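Local atomic coordinates of ketosynthase (Streptomyces sp. MSC090213JE08, PDB entry 6KXE), a protein that probably catalyses the condensation of a fatty acyl-ACP with malonyl-ACP to a 3-oxoacyl-ACP, releasing carbon dioxide, as a homodimeric beta-ketoacyl-ACP synthase. Residues A[91-96]-A[247-252]; A[351-356]-A[383-388]. All coordinates share one frame; numbering follows the deposited sequence.

Contact 1. Residues A[91-96]-A[247-252]; sequences DDAGLT and LARGAR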
loop_
_atom_site.group_PDB
_atom_site.type_symbol
_atom_site.label_atom_id
_atom_site.label_comp_id
_atom_site.label_asym_id
_atom_site.label_seq_id
_atom_site.Cartn_x
_atom_site.Cartn_y
_atom_site.Cartn_z
ATOM N N ASP A 91 -23.538 4.266 3.154
ATOM C CA ASP A 91 -24.816 4.816 3.675
ATOM C C ASP A 91 -24.901 6.310 3.358
ATOM O O ASP A 91 -25.992 6.757 2.892
ATOM C CB ASP A 91 -24.962 4.562 5.175
ATOM C CG ASP A 91 -25.206 3.088 5.507
ATOM O OD1 ASP A 91 -25.518 2.316 4.573
ATOM O OD2 ASP A 91 -25.085 2.716 6.699
ATOM N N ASP A 92 -23.805 7.063 3.565
ATOM C CA ASP A 92 -23.768 8.516 3.266
ATOM C C ASP A 92 -23.974 8.732 1.758
ATOM O O ASP A 92 -24.506 9.789 1.376
ATOM C CB ASP A 92 -22.477 9.146 3.785
ATOM C CG ASP A 92 -22.445 10.643 3.651
ATOM O OD1 ASP A 92 -23.371 11.295 4.203
ATOM O OD2 ASP A 92 -21.526 11.148 2.960
ATOM N N ALA A 93 -23.590 7.763 0.924
ATOM C CA ALA A 93 -23.723 7.858 -0.549
ATOM C C ALA A 93 -25.127 7.417 -0.982
ATOM O O ALA A 93 -25.457 7.578 -2.176
ATOM C CB ALA A 93 -22.677 7.024 -1.230
ATOM N N GLY A 94 -25.910 6.842 -0.077
ATOM C CA GLY A 94 -27.261 6.349 -0.422
ATOM C C GLY A 94 -27.161 5.093 -1.264
ATOM O O GLY A 94 -28.027 4.868 -2.117
ATOM N N LEU A 95 -26.102 4.319 -1.071
ATOM C CA LEU A 95 -25.890 3.037 -1.770
ATOM C C LEU A 95 -26.186 1.916 -0.794
ATOM O O LEU A 95 -25.567 1.854 0.278
ATOM C CB LEU A 95 -24.449 2.902 -2.255
ATOM C CG LEU A 95 -23.996 3.904 -3.312
ATOM C CD1 LEU A 95 -22.497 3.855 -3.478
ATOM C CD2 LEU A 95 -24.662 3.630 -4.635
ATOM N N THR A 96 -26.986 0.974 -1.216
ATOM C CA THR A 96 -27.257 -0.258 -0.435
ATOM C C THR A 96 -26.308 -1.386 -0.892
ATOM O O THR A 96 -25.828 -1.314 -2.037
ATOM C CB THR A 96 -28.731 -0.619 -0.641
ATOM O OG1 THR A 96 -29.023 -1.598 0.347
ATOM C CG2 THR A 96 -29.002 -1.139 -2.027
ATOM N N LEU A 247 -25.066 11.004 -11.327
ATOM C CA LEU A 247 -26.234 11.755 -11.874
ATOM C C LEU A 247 -27.344 10.763 -12.227
ATOM O O LEU A 247 -28.478 11.048 -11.814
ATOM C CB LEU A 247 -25.834 12.597 -13.087
ATOM C CG LEU A 247 -24.905 13.766 -12.771
ATOM C CD1 LEU A 247 -24.518 14.507 -14.057
ATOM C CD2 LEU A 247 -25.521 14.697 -11.728
ATOM N N ALA A 248 -27.024 9.619 -12.849
ATOM C CA ALA A 248 -28.024 8.612 -13.294
ATOM C C ALA A 248 -28.843 8.080 -12.108
ATOM O O ALA A 248 -30.031 7.818 -12.317
ATOM C CB ALA A 248 -27.377 7.481 -14.053
ATOM N N ARG A 249 -28.251 7.907 -10.914
ATOM C CA ARG A 249 -28.977 7.386 -9.727
ATOM C C ARG A 249 -29.419 8.522 -8.796
ATOM O O ARG A 249 -29.899 8.206 -7.722
ATOM C CB ARG A 249 -28.130 6.378 -8.956
ATOM C CG ARG A 249 -26.911 6.963 -8.246
ATOM C CD ARG A 249 -26.058 5.843 -7.656
ATOM N NE ARG A 249 -25.055 6.396 -6.761
ATOM C CZ ARG A 249 -25.280 6.757 -5.487
ATOM N NH1 ARG A 249 -26.483 6.636 -4.963
ATOM N NH2 ARG A 249 -24.301 7.246 -4.739
ATOM N N GLY A 250 -29.232 9.783 -9.171
ATOM C CA GLY A 250 -29.642 10.936 -8.352
ATOM C C GLY A 250 -28.848 11.042 -7.058
ATOM O O GLY A 250 -29.423 11.467 -6.036
ATOM N N ALA A 251 -27.543 10.766 -7.089
ATOM C CA ALA A 251 -26.687 10.834 -5.880
ATOM C C ALA A 251 -26.559 12.288 -5.454
ATOM O O ALA A 251 -26.529 13.163 -6.328
ATOM C CB ALA A 251 -25.332 10.246 -6.159
ATOM N N ARG A 252 -26.439 12.539 -4.155
ATOM C CA ARG A 252 -26.004 13.854 -3.664
ATOM C C ARG A 252 -24.474 13.925 -3.748
ATOM O O ARG A 252 -23.804 13.029 -3.200
ATOM C CB ARG A 252 -26.454 14.060 -2.227
ATOM C CG ARG A 252 -25.924 15.347 -1.624
ATOM C CD ARG A 252 -24.635 15.185 -0.825
ATOM N NE ARG A 252 -24.849 14.453 0.416
ATOM C CZ ARG A 252 -24.558 13.173 0.639
ATOM N NH1 ARG A 252 -24.771 12.656 1.836
ATOM N NH2 ARG A 252 -24.030 12.417 -0.309
HETATM O O HOH W 1 -26.801 10.340 -2.343
#

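Contact 2. Residues A[351-356]-A[383-388]; sequences LAIEHG and ADVRIV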
loop_
_atom_site.group_PDB
_atom_site.type_symbol
_atom_site.label_atom_id
_atom_site.label_comp_id
_atom_site.label_asym_id
_atom_site.label_seq_id
_atom_site.Cartn_x
_atom_site.Cartn_y
_atom_site.Cartn_z
ATOM N N LEU A 351 -15.645 18.605 2.938
ATOM C CA LEU A 351 -16.645 19.275 3.811
ATOM C C LEU A 351 -16.420 20.785 3.822
ATOM O O LEU A 351 -17.448 21.527 3.808
ATOM C CB LEU A 351 -16.576 18.705 5.222
ATOM C CG LEU A 351 -17.010 17.246 5.333
ATOM C CD1 LEU A 351 -16.560 16.643 6.646
ATOM C CD2 LEU A 351 -18.511 17.098 5.165
ATOM N N ALA A 352 -15.155 21.234 3.829
ATOM C CA ALA A 352 -14.799 22.670 3.747
ATOM C C ALA A 352 -15.397 23.273 2.462
ATOM O O ALA A 352 -16.034 24.341 2.548
ATOM C CB ALA A 352 -13.293 22.827 3.795
ATOM N N ILE A 353 -15.269 22.577 1.326
ATOM C CA ILE A 353 -15.847 22.994 0.017
ATOM C C ILE A 353 -17.376 23.030 0.107
ATOM O O ILE A 353 -18.020 24.025 -0.287
ATOM C CB ILE A 353 -15.380 22.052 -1.098
ATOM C CG1 ILE A 353 -13.885 22.245 -1.370
ATOM C CG2 ILE A 353 -16.222 22.233 -2.347
ATOM C CD1 ILE A 353 -13.243 21.136 -2.201
ATOM N N GLU A 354 -17.963 21.965 0.609
ATOM C CA GLU A 354 -19.435 21.859 0.615
ATOM C C GLU A 354 -20.022 22.906 1.572
ATOM O O GLU A 354 -21.005 23.515 1.197
ATOM C CB GLU A 354 -19.858 20.445 0.978
ATOM C CG GLU A 354 -21.355 20.262 0.973
ATOM C CD GLU A 354 -21.734 18.805 1.169
ATOM O OE1 GLU A 354 -20.873 18.033 1.637
ATOM O OE2 GLU A 354 -22.870 18.458 0.844
ATOM N N HIS A 355 -19.441 23.121 2.744
ATOM C CA HIS A 355 -20.075 23.901 3.836
ATOM C C HIS A 355 -19.483 25.312 3.951
ATOM O O HIS A 355 -19.981 26.064 4.827
ATOM C CB HIS A 355 -20.019 23.092 5.135
ATOM C CG HIS A 355 -20.829 21.843 5.051
ATOM N ND1 HIS A 355 -22.199 21.868 4.957
ATOM C CD2 HIS A 355 -20.470 20.546 4.966
ATOM C CE1 HIS A 355 -22.658 20.640 4.837
ATOM N NE2 HIS A 355 -21.613 19.806 4.843
ATOM N N GLY A 356 -18.474 25.657 3.132
ATOM C CA GLY A 356 -17.902 27.011 3.058
ATOM C C GLY A 356 -17.232 27.438 4.352
ATOM O O GLY A 356 -17.549 28.504 4.890
ATOM N N ALA A 383 -15.640 30.954 4.539
ATOM C CA ALA A 383 -14.949 31.401 3.326
ATOM C C ALA A 383 -15.666 30.802 2.127
ATOM O O ALA A 383 -16.357 29.768 2.292
ATOM C CB ALA A 383 -13.508 30.977 3.404
ATOM N N ASP A 384 -15.508 31.427 0.966
ATOM C CA ASP A 384 -16.044 30.891 -0.306
ATOM C C ASP A 384 -15.028 29.842 -0.765
ATOM O O ASP A 384 -14.117 30.191 -1.502
ATOM C CB ASP A 384 -16.278 32.019 -1.316
ATOM C CG ASP A 384 -16.678 31.560 -2.704
ATOM O OD1 ASP A 384 -17.235 30.454 -2.815
ATOM O OD2 ASP A 384 -16.426 32.321 -3.674
ATOM N N VAL A 385 -15.173 28.606 -0.314
ATOM C CA VAL A 385 -14.170 27.529 -0.569
ATOM C C VAL A 385 -14.617 26.761 -1.807
ATOM O O VAL A 385 -15.692 26.128 -1.766
ATOM C CB VAL A 385 -14.017 26.599 0.647
ATOM C CG1 VAL A 385 -13.012 25.494 0.387
ATOM C CG2 VAL A 385 -13.643 27.375 1.895
ATOM N N ARG A 386 -13.835 26.794 -2.876
ATOM C CA ARG A 386 -14.237 26.138 -4.140
ATOM C C ARG A 386 -13.223 25.061 -4.535
ATOM O O ARG A 386 -13.679 24.087 -5.122
ATOM C CB ARG A 386 -14.390 27.178 -5.250
ATOM C CG ARG A 386 -15.503 28.175 -4.957
ATOM C CD ARG A 386 -15.543 29.220 -6.053
ATOM N NE ARG A 386 -16.616 30.150 -5.746
ATOM C CZ ARG A 386 -17.911 29.889 -5.916
ATOM N NH1 ARG A 386 -18.306 28.726 -6.417
ATOM N NH2 ARG A 386 -18.812 30.800 -5.584
ATOM N N ILE A 387 -11.929 25.317 -4.341
ATOM C CA ILE A 387 -10.820 24.409 -4.762
ATOM C C ILE A 387 -9.799 24.348 -3.635
ATOM O O ILE A 387 -9.356 25.402 -3.117
ATOM C CB ILE A 387 -10.187 24.810 -6.098
ATOM C CG1 ILE A 387 -11.281 25.136 -7.123
ATOM C CG2 ILE A 387 -9.238 23.696 -6.557
ATOM C CD1 ILE A 387 -10.809 25.358 -8.519
ATOM N N VAL A 388 -9.446 23.121 -3.258
ATOM C CA VAL A 388 -8.643 22.849 -2.045
ATOM C C VAL A 388 -7.578 21.808 -2.383
ATOM O O VAL A 388 -7.878 20.886 -3.150
ATOM C CB VAL A 388 -9.529 22.382 -0.893
ATOM C CG1 VAL A 388 -8.696 22.119 0.341
ATOM C CG2 VAL A 388 -10.629 23.372 -0.577
#

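Contact 1. Residues A[91-96]-A[247-252]
R249 and R252 reach from the loop after helix 243-248 to A93 and D92 at the end of helix 77-92, where a Schellman motif turns the chain at G94. The contact belongs to the thiolase-like fold and joins two helix ends beside strands 10-19 and 234-242. Each arginine meets one backbone carbonyl end-on, with both terminal nitrogens converging on a single oxygen. A93 O sits in the guanidinium plane of R249, 2.8 Å from NH2 (N-H...O 156°) and 3.1 Å from NH1; both nitrogens approach tilted from the carbonyl plane, on the same face. The R249 group is also sandwiched. L95 CD2 presses on the centre of one face, 3.3 Å from R249 CZ, its side chain crossing the arginine at about a right angle, while A251 CB covers the opposite face. CG of R249 starts between the backbone N and the carbonyl carbon (chi1 69°), and the chain then runs extended to NE, carrying the charge to A93; NH2 has a salt bridge to E241 as well. With an alanine in place of R249, A93 O is likely to lose both arginine donors and E241 this counter-charge, and a gap would probably open between L95 and A251. R252 instead bends at chi2 and chi3 to bring NH1 to 2.9 Å from D92 O. That same NH1 makes a salt bridge with D92 OD1 at 3.1 Å, the carboxylate and guanidinium planes lying 39° apart. The other carboxylate oxygen, OD2, is taken by H254 and the backbone of F15, which should fix the turn of the D92 group. One water completes the junction, donating to A93 O and accepting from R252 N at 2.9 Å.

Contact 2. Residues A[351-356]-A[383-388]
I353, V385 and G356 bring the last turn of helix 341-355 against the loop that leads into strand 387-394 and the first residues of that strand, an apolar packing in the C-terminal half of the thiolase-like fold. I353 works through CG1, which its first torsion sets beside the backbone N (chi1 -69°). From there CG1 touches V385 CG1 at 3.8 Å, the two side chains crossing at about a right angle, and V388 CG2 at 3.5 Å, where isoleucine and valine slide past each other in opposite directions. V385 points toward the helix, and V385 CB packs 3.6 Å from A352 O, with CG1 near the methyl of A352. F297 of strand 297-299 touches A352, V385 and V388 together, and T406 and L404 also meet I353. At the other end G356, with positive phi, takes the chain out of the helix and into the short antiparallel pair 357-358 and 381-382. The G356 backbone lies close against A383. A383 N donates a hydrogen bond to G356 O, 3.1 Å long and nearly straight at 166°, with the donor 60° above the carbonyl plane.

Overall arrangement
Contacts 1 and 2 follow one another along the chain, and their centres lie 21 Å apart, yet they meet at one seam. R252, which grips D92 in contact 1, passes its CD 4.1 Å from OE2 of E354, on the helix of contact 2. H254, the partner of D92, also hydrogen-bonds E354 OE1 through ND1. The main sheet links them too, because strand 255-264 pairs with both 10-19 and 398-405, and the latter pairs with 387-394. The centres of contacts 1 and 2 lie about 23 and 18 Å from the centre of the chain, and an acetate, probably from the crystallisation liquor, lies about 4 Å from G356 at nearest approach.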